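Local atomic coordinates of EmGH1 (Erythrobacter marinus, PDB entry 5Z87), a protein that probably hydrolyses terminal beta-glucosidic linkages, as expected of a beta-glucosidase of glycoside hydrolase family 3. Residues Gly276-His281 with Val311-Asp316; Pro288-Thr293 with Ala340-Glu345. All coordinates share one frame; numbering follows the deposited sequence.

Contact 1: residues Gly276-His281 with Val311-Asp316; sequences GLMASH and VSDWDD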
ATOM      1  N   GLY A 276      25.010  15.531 -10.006  1.00 14.57           N
ATOM      2  CA  GLY A 276      24.058  14.821 -10.825  1.00 18.77           C
ATOM      3  C   GLY A 276      22.870  14.305 -10.021  1.00 20.51           C
ATOM      4  O   GLY A 276      22.866  14.299  -8.781  1.00 21.52           O
ATOM      5  N   LEU A 277      21.856  13.860 -10.760  1.00 22.87           N
ATOM      6  CA  LEU A 277      20.632  13.299 -10.201  1.00 21.25           C
ATOM      7  C   LEU A 277      20.029  12.396 -11.259  1.00 17.98           C
ATOM      8  O   LEU A 277      20.029  12.757 -12.444  1.00 21.31           O
ATOM      9  CB  LEU A 277      19.641  14.399  -9.803  1.00 19.72           C
ATOM     10  CG  LEU A 277      18.227  13.962  -9.389  1.00 17.05           C
ATOM     11  CD1 LEU A 277      17.758  14.836  -8.244  1.00 14.14           C
ATOM     12  CD2 LEU A 277      17.250  14.059 -10.552  1.00 14.56           C
ATOM     13  N   MET A 278      19.520  11.233 -10.841  1.00 16.49           N
ATOM     14  CA  MET A 278      18.853  10.300 -11.753  1.00 17.43           C
ATOM     15  C   MET A 278      17.374  10.154 -11.395  1.00 15.91           C
ATOM     16  O   MET A 278      17.015  10.100 -10.216  1.00 17.93           O
ATOM     17  CB  MET A 278      19.530   8.925 -11.733  1.00 17.46           C
ATOM     18  CG  MET A 278      18.870   7.880 -12.628  1.00 15.59           C
ATOM     19  SD  MET A 278      19.653   6.255 -12.449  1.00 18.99           S
ATOM     20  CE  MET A 278      21.196   6.494 -13.312  1.00 18.60           C
ATOM     21  N   ALA A 279      16.518  10.087 -12.414  1.00 13.99           N
ATOM     22  CA  ALA A 279      15.076   9.998 -12.234  1.00 19.90           C
ATOM     23  C   ALA A 279      14.645   8.540 -12.076  1.00 22.76           C
ATOM     24  O   ALA A 279      15.422   7.608 -12.290  1.00 22.01           O
ATOM     25  CB  ALA A 279      14.342  10.647 -13.412  1.00 16.16           C
ATOM     26  N   SER A 280      13.373   8.351 -11.736  1.00 21.40           N
ATOM     27  CA  SER A 280      12.826   7.057 -11.347  1.00 16.18           C
ATOM     28  C   SER A 280      12.099   6.348 -12.493  1.00 19.00           C
ATOM     29  O   SER A 280      11.468   6.981 -13.344  1.00 23.65           O
ATOM     30  CB  SER A 280      11.870   7.248 -10.161  1.00 18.79           C
ATOM     31  OG  SER A 280      11.063   6.102  -9.948  1.00 23.65           O
ATOM     32  N   HIS A 281      12.171   5.009 -12.478  1.00 22.08           N
ATOM     33  CA  HIS A 281      11.395   4.175 -13.400  1.00 20.46           C
ATOM     34  C   HIS A 281       9.914   4.527 -13.385  1.00 16.26           C
ATOM     35  O   HIS A 281       9.225   4.419 -14.409  1.00 19.22           O
ATOM     36  CB  HIS A 281      11.493   2.688 -13.012  1.00 21.25           C
ATOM     37  CG  HIS A 281      12.804   2.031 -13.314  1.00 20.70           C
ATOM     38  ND1 HIS A 281      13.669   2.481 -14.287  1.00 23.49           N
ATOM     39  CD2 HIS A 281      13.374   0.915 -12.790  1.00 23.65           C
ATOM     40  CE1 HIS A 281      14.726   1.689 -14.335  1.00 24.84           C
ATOM     41  NE2 HIS A 281      14.575   0.731 -13.435  1.00 23.00           N
ATOM     42  N   VAL A 311      20.235  12.786 -15.212  1.00 17.55           N
ATOM     43  CA  VAL A 311      20.448  11.640 -16.092  1.00 15.85           C
ATOM     44  C   VAL A 311      19.248  10.712 -15.965  1.00 19.39           C
ATOM     45  O   VAL A 311      18.659  10.570 -14.885  1.00 18.38           O
ATOM     46  CB  VAL A 311      21.771  10.911 -15.777  1.00 15.16           C
ATOM     47  CG1 VAL A 311      21.842  10.506 -14.297  1.00 16.74           C
ATOM     48  CG2 VAL A 311      21.958   9.720 -16.688  1.00 13.09           C
ATOM     49  N   SER A 312      18.839  10.134 -17.086  1.00 18.72           N
ATOM     50  CA  SER A 312      17.778   9.152 -17.043  1.00 17.99           C
ATOM     51  C   SER A 312      18.288   7.853 -16.432  1.00 22.03           C
ATOM     52  O   SER A 312      19.485   7.546 -16.466  1.00 17.53           O
ATOM     53  CB  SER A 312      17.249   8.875 -18.449  1.00 13.26           C
ATOM     54  OG  SER A 312      18.076   7.925 -19.101  1.00 15.73           O
ATOM     55  N   ASP A 313      17.362   7.080 -15.875  1.00 17.01           N
ATOM     56  CA  ASP A 313      17.654   5.676 -15.641  1.00 17.09           C
ATOM     57  C   ASP A 313      17.607   4.910 -16.971  1.00 20.47           C
ATOM     58  O   ASP A 313      17.127   5.414 -17.996  1.00 18.47           O
ATOM     59  CB  ASP A 313      16.681   5.099 -14.614  1.00 17.83           C
ATOM     60  CG  ASP A 313      17.247   3.884 -13.884  1.00 24.48           C
ATOM     61  OD1 ASP A 313      18.153   3.226 -14.443  1.00 27.46           O
ATOM     62  OD2 ASP A 313      16.796   3.608 -12.752  1.00 22.43           O
ATOM     63  N   TRP A 314      18.107   3.669 -16.945  1.00 17.28           N
ATOM     64  CA  TRP A 314      18.410   2.956 -18.180  1.00 18.63           C
ATOM     65  C   TRP A 314      17.192   2.851 -19.089  1.00 24.75           C
ATOM     66  O   TRP A 314      16.190   2.221 -18.740  1.00 23.10           O
ATOM     67  CB  TRP A 314      18.971   1.561 -17.897  1.00 16.62           C
ATOM     68  CG  TRP A 314      19.279   0.875 -19.197  1.00 23.98           C
ATOM     69  CD1 TRP A 314      18.469   0.010 -19.879  1.00 21.56           C
ATOM     70  CD2 TRP A 314      20.448   1.052 -20.012  1.00 23.41           C
ATOM     71  NE1 TRP A 314      19.069  -0.379 -21.047  1.00 20.83           N
ATOM     72  CE2 TRP A 314      20.286   0.238 -21.153  1.00 21.48           C
ATOM     73  CE3 TRP A 314      21.623   1.800 -19.876  1.00 25.24           C
ATOM     74  CZ2 TRP A 314      21.246   0.162 -22.161  1.00 25.07           C
ATOM     75  CZ3 TRP A 314      22.577   1.719 -20.873  1.00 22.67           C
ATOM     76  CH2 TRP A 314      22.381   0.907 -22.005  1.00 24.37           C
ATOM     77  N   ASP A 315      17.303   3.464 -20.272  1.00 25.14           N
ATOM     78  CA  ASP A 315      16.281   3.489 -21.321  1.00 16.60           C
ATOM     79  C   ASP A 315      14.933   4.022 -20.841  1.00 17.28           C
ATOM     80  O   ASP A 315      13.909   3.749 -21.455  1.00 17.62           O
ATOM     81  CB  ASP A 315      16.093   2.111 -21.966  1.00 26.59           C
ATOM     82  CG  ASP A 315      15.685   2.207 -23.430  1.00 25.83           C
ATOM     83  OD1 ASP A 315      16.015   3.223 -24.072  1.00 31.34           O
ATOM     84  OD2 ASP A 315      15.035   1.279 -23.944  1.00 29.83           O
ATOM     85  N   ASP A 316      14.896   4.827 -19.786  1.00 17.46           N
ATOM     86  CA  ASP A 316      13.604   5.232 -19.254  1.00 20.38           C
ATOM     87  C   ASP A 316      12.945   6.372 -20.023  1.00 23.04           C
ATOM     88  O   ASP A 316      11.749   6.610 -19.814  1.00 20.39           O
ATOM     89  CB  ASP A 316      13.733   5.627 -17.785  1.00 19.87           C
ATOM     90  CG  ASP A 316      13.493   4.458 -16.840  1.00 23.38           C
ATOM     91  OD1 ASP A 316      12.934   3.418 -17.265  1.00 21.20           O
ATOM     92  OD2 ASP A 316      13.876   4.586 -15.660  1.00 26.59           O
TER
HETATM   93  O   HOH W   1      10.168   3.470 -16.882  1.00 22.16           O

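Contact 2: residues Pro288-Thr293 with Ala340-Glu345; sequences PAHADT and AGVDIE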
ATOM      1  N   PRO A 288       4.797   9.718 -15.317  1.00 16.47           N
ATOM      2  CA  PRO A 288       6.146   9.147 -15.249  1.00 17.07           C
ATOM      3  C   PRO A 288       7.124  10.171 -14.712  1.00 18.51           C
ATOM      4  O   PRO A 288       7.099  11.334 -15.113  1.00 21.37           O
ATOM      5  CB  PRO A 288       6.452   8.784 -16.708  1.00 23.59           C
ATOM      6  CG  PRO A 288       5.108   8.785 -17.410  1.00 16.68           C
ATOM      7  CD  PRO A 288       4.276   9.779 -16.690  1.00 16.62           C
ATOM      8  N   ALA A 289       7.974   9.734 -13.771  1.00 19.50           N
ATOM      9  CA  ALA A 289       8.968  10.630 -13.185  1.00 21.84           C
ATOM     10  C   ALA A 289       9.865  11.246 -14.254  1.00 22.15           C
ATOM     11  O   ALA A 289      10.244  12.418 -14.154  1.00 23.63           O
ATOM     12  CB  ALA A 289       9.817   9.888 -12.151  1.00 18.66           C
ATOM     13  N   HIS A 290      10.225  10.472 -15.280  1.00 22.96           N
ATOM     14  CA  HIS A 290      11.053  10.996 -16.364  1.00 19.87           C
ATOM     15  C   HIS A 290      10.321  12.021 -17.222  1.00 24.20           C
ATOM     16  O   HIS A 290      10.959  12.649 -18.072  1.00 17.72           O
ATOM     17  CB  HIS A 290      11.561   9.850 -17.241  1.00 20.54           C
ATOM     18  CG  HIS A 290      12.722   9.116 -16.653  1.00 21.39           C
ATOM     19  ND1 HIS A 290      12.582   8.206 -15.624  1.00 20.38           N
ATOM     20  CD2 HIS A 290      14.052   9.184 -16.920  1.00 19.47           C
ATOM     21  CE1 HIS A 290      13.777   7.738 -15.290  1.00 23.45           C
ATOM     22  NE2 HIS A 290      14.684   8.312 -16.064  1.00 20.94           N
ATOM     23  N   ALA A 291       9.010  12.204 -17.021  1.00 21.73           N
ATOM     24  CA  ALA A 291       8.233  13.262 -17.666  1.00 21.97           C
ATOM     25  C   ALA A 291       7.558  14.179 -16.652  1.00 19.61           C
ATOM     26  O   ALA A 291       6.593  14.865 -16.993  1.00 23.44           O
ATOM     27  CB  ALA A 291       7.174  12.678 -18.606  1.00 16.91           C
ATOM     28  N   ASP A 292       8.053  14.221 -15.416  1.00 16.78           N
ATOM     29  CA  ASP A 292       7.399  14.942 -14.327  1.00 21.65           C
ATOM     30  C   ASP A 292       8.004  16.343 -14.229  1.00 26.34           C
ATOM     31  O   ASP A 292       8.966  16.582 -13.492  1.00 20.91           O
ATOM     32  CB  ASP A 292       7.537  14.158 -13.025  1.00 18.31           C
ATOM     33  CG  ASP A 292       6.618  14.666 -11.926  1.00 26.04           C
ATOM     34  OD1 ASP A 292       6.314  15.884 -11.902  1.00 30.78           O
ATOM     35  OD2 ASP A 292       6.202  13.847 -11.070  1.00 28.06           O
ATOM     36  N   THR A 293       7.405  17.288 -14.964  1.00 24.84           N
ATOM     37  CA  THR A 293       7.919  18.658 -14.996  1.00 24.12           C
ATOM     38  C   THR A 293       7.889  19.292 -13.619  1.00 24.23           C
ATOM     39  O   THR A 293       8.810  20.022 -13.246  1.00 30.25           O
ATOM     40  CB  THR A 293       7.108  19.523 -15.973  1.00 36.05           C
ATOM     41  OG1 THR A 293       7.155  18.963 -17.292  1.00 30.98           O
ATOM     42  CG2 THR A 293       7.667  20.942 -16.014  1.00 31.95           C
ATOM     43  N   ALA A 340      10.760  18.220 -19.876  1.00 21.44           N
ATOM     44  CA  ALA A 340      10.536  18.032 -18.449  1.00 23.31           C
ATOM     45  C   ALA A 340      11.783  18.403 -17.674  1.00 21.61           C
ATOM     46  O   ALA A 340      11.698  19.028 -16.613  1.00 24.43           O
ATOM     47  CB  ALA A 340      10.122  16.590 -18.149  1.00 23.97           C
ATOM     48  N   GLY A 341      12.956  18.044 -18.200  1.00 18.33           N
ATOM     49  CA  GLY A 341      14.188  18.378 -17.523  1.00 16.08           C
ATOM     50  C   GLY A 341      15.203  17.259 -17.387  1.00 19.82           C
ATOM     51  O   GLY A 341      16.114  17.363 -16.563  1.00 20.16           O
ATOM     52  N   VAL A 342      15.059  16.189 -18.168  1.00 18.92           N
ATOM     53  CA  VAL A 342      16.113  15.186 -18.294  1.00 23.44           C
ATOM     54  C   VAL A 342      17.158  15.700 -19.284  1.00 26.95           C
ATOM     55  O   VAL A 342      16.843  15.963 -20.450  1.00 23.35           O
ATOM     56  CB  VAL A 342      15.551  13.837 -18.759  1.00 19.23           C
ATOM     57  CG1 VAL A 342      16.685  12.833 -18.890  1.00 14.30           C
ATOM     58  CG2 VAL A 342      14.448  13.333 -17.815  1.00 17.47           C
ATOM     59  N   ASP A 343      18.409  15.807 -18.832  1.00 20.01           N
ATOM     60  CA  ASP A 343      19.478  16.407 -19.623  1.00 23.39           C
ATOM     61  C   ASP A 343      20.256  15.390 -20.445  1.00 24.80           C
ATOM     62  O   ASP A 343      20.637  15.691 -21.579  1.00 26.46           O
ATOM     63  CB  ASP A 343      20.452  17.168 -18.713  1.00 19.02           C
ATOM     64  CG  ASP A 343      19.773  18.255 -17.922  1.00 23.36           C
ATOM     65  OD1 ASP A 343      18.992  19.021 -18.536  1.00 27.49           O
ATOM     66  OD2 ASP A 343      20.011  18.343 -16.693  1.00 19.65           O
ATOM     67  N   ILE A 344      20.516  14.198 -19.908  1.00 22.34           N
ATOM     68  CA  ILE A 344      21.312  13.204 -20.610  1.00 17.66           C
ATOM     69  C   ILE A 344      20.631  11.848 -20.488  1.00 23.05           C
ATOM     70  O   ILE A 344      20.182  11.461 -19.404  1.00 22.47           O
ATOM     71  CB  ILE A 344      22.768  13.160 -20.093  1.00 18.27           C
ATOM     72  CG1 ILE A 344      23.546  12.034 -20.770  1.00 23.95           C
ATOM     73  CG2 ILE A 344      22.816  13.029 -18.596  1.00 17.26           C
ATOM     74  CD1 ILE A 344      25.052  12.222 -20.714  1.00 20.54           C
ATOM     75  N   GLU A 345      20.540  11.136 -21.606  1.00 21.73           N
ATOM     76  CA  GLU A 345      19.815   9.885 -21.687  1.00 18.83           C
ATOM     77  C   GLU A 345      20.782   8.716 -21.536  1.00 24.35           C
ATOM     78  O   GLU A 345      21.699   8.542 -22.345  1.00 20.79           O
ATOM     79  CB  GLU A 345      19.057   9.783 -23.005  1.00 19.93           C
ATOM     80  CG  GLU A 345      18.474   8.422 -23.218  1.00 19.62           C
ATOM     81  CD  GLU A 345      17.869   8.281 -24.578  1.00 24.75           C
ATOM     82  OE1 GLU A 345      16.764   7.711 -24.681  1.00 17.60           O
ATOM     83  OE2 GLU A 345      18.493   8.765 -25.545  1.00 26.78           O
TER

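Contact 1: residues Gly276-His281 with Val311-Asp316
Two neighbouring parallel strands of the TIM-barrel-like N-terminal domain meet where M278 pairs with V311, and beyond them the two segments run on into loops that line a pocket. V311 N donates to L277 O at 2.8 Å, nearly straight out from the carbonyl, and A279 N returns a weak bond to V311 O. M278 CB rests on V311 CG1 at 3.8 Å. With its CG anti to the backbone N (chi1 178°), the methionine then extends past V311 until M278 SD lies 3.7 Å from D313 CG, the carboxylate carbon.

As in other beta/alpha barrels, the loops following the strands carry the pocket, and here H281, D313 and W314 all line the site that holds a dithiothreitol molecule. H281 meets two carboxylates, but of these only D316 bonds it. D316 OD2 accepts from H281 ND1 at 2.5 Å through its syn lone pair and lies in the ring plane, although the carboxylate itself stands almost square to the ring, at 88°. D313 lies over one ring face, its plane tilted by only 20°, with D313 OD2 3.2 Å from H281 CE1. The other oxygen of D313, OD1, takes the backbone N of W314 from the anti side, which helps to fix the carboxylate's rotation. A leucine in place of H281 would probably leave D316 OD2 without its donor and D313 OD2 without the ring face it lies over. One water joins H281 O to D316 OD1, 2.8 Å from each, while R319 forms a salt bridge with that same D316 oxygen.

Contact 2: residues Pro288-Thr293 with Ala340-Glu345
A340 points its CB directly at the backbone of A291, with the methyl 3.8 Å from A291 C and 4.0 Å from H290 O. The methyl meets mainly main chain, the A291 CB pointing away, with T293 OG1 also nearby. T293 comes alongside: its OG1, which stands anti to the carbonyl carbon (chi1 -59°), lies 3.7 Å from A340 CA, close enough for packing against the last turn of the helix. V342 also faces the loop, and it does so through a single branch. V342 CG2 reaches H290 O at 3.6 Å and passes the imidazole CD2 of H290 more distantly, at 4.3 Å, approaching the ring obliquely.

In the barrel-like N-terminal domain, this packing sets the start of helix 293-303 against the end of helix 330-340, and so illustrates how two helix termini can be joined by small apolar groups and backbone. The first terminus is shaped by a short 3-10 segment in which A291 N bonds to P288 O, and D292 N to A289 O. D292 follows as the N-cap: its CB points away from the other segment, and OD1 accepts from L295 N. A bound magnesium ion lies about 3 Å from the nearest atom of the D292 side chain. At the second terminus G341 leaves the helix with a positive phi of 133°, at backbone angles where a CB would jam against the carbonyl oxygen of A340. The chain then turns so that V342 faces the loop, while D343 is directed to salt bridges with R301 and R375. The polar end of H290 is turned to D313, beyond this interface.

In the fold
The two contacts interlock: their segments alternate along the chain, and their centres lie about 8 Å apart. H290 is the main joint between them. H290 NE2 accepts a probable hydrogen bond from D313 N at 3.0 Å, its ND1 makes a weak bond to S280 O, and H290 CE1 packs 3.2 Å from D316 OD2. A second joint is made by backbone alone, S312 N to I344 O at 3.0 Å. Contact 1 forms part of the pocket, the D313 side chain coming within about 3 Å of the bound dithiothreitol. Contact 2 stands one layer behind. Through its bond to D313 N, H290 probably acts as a second-shell residue that helps to position the D313 backbone.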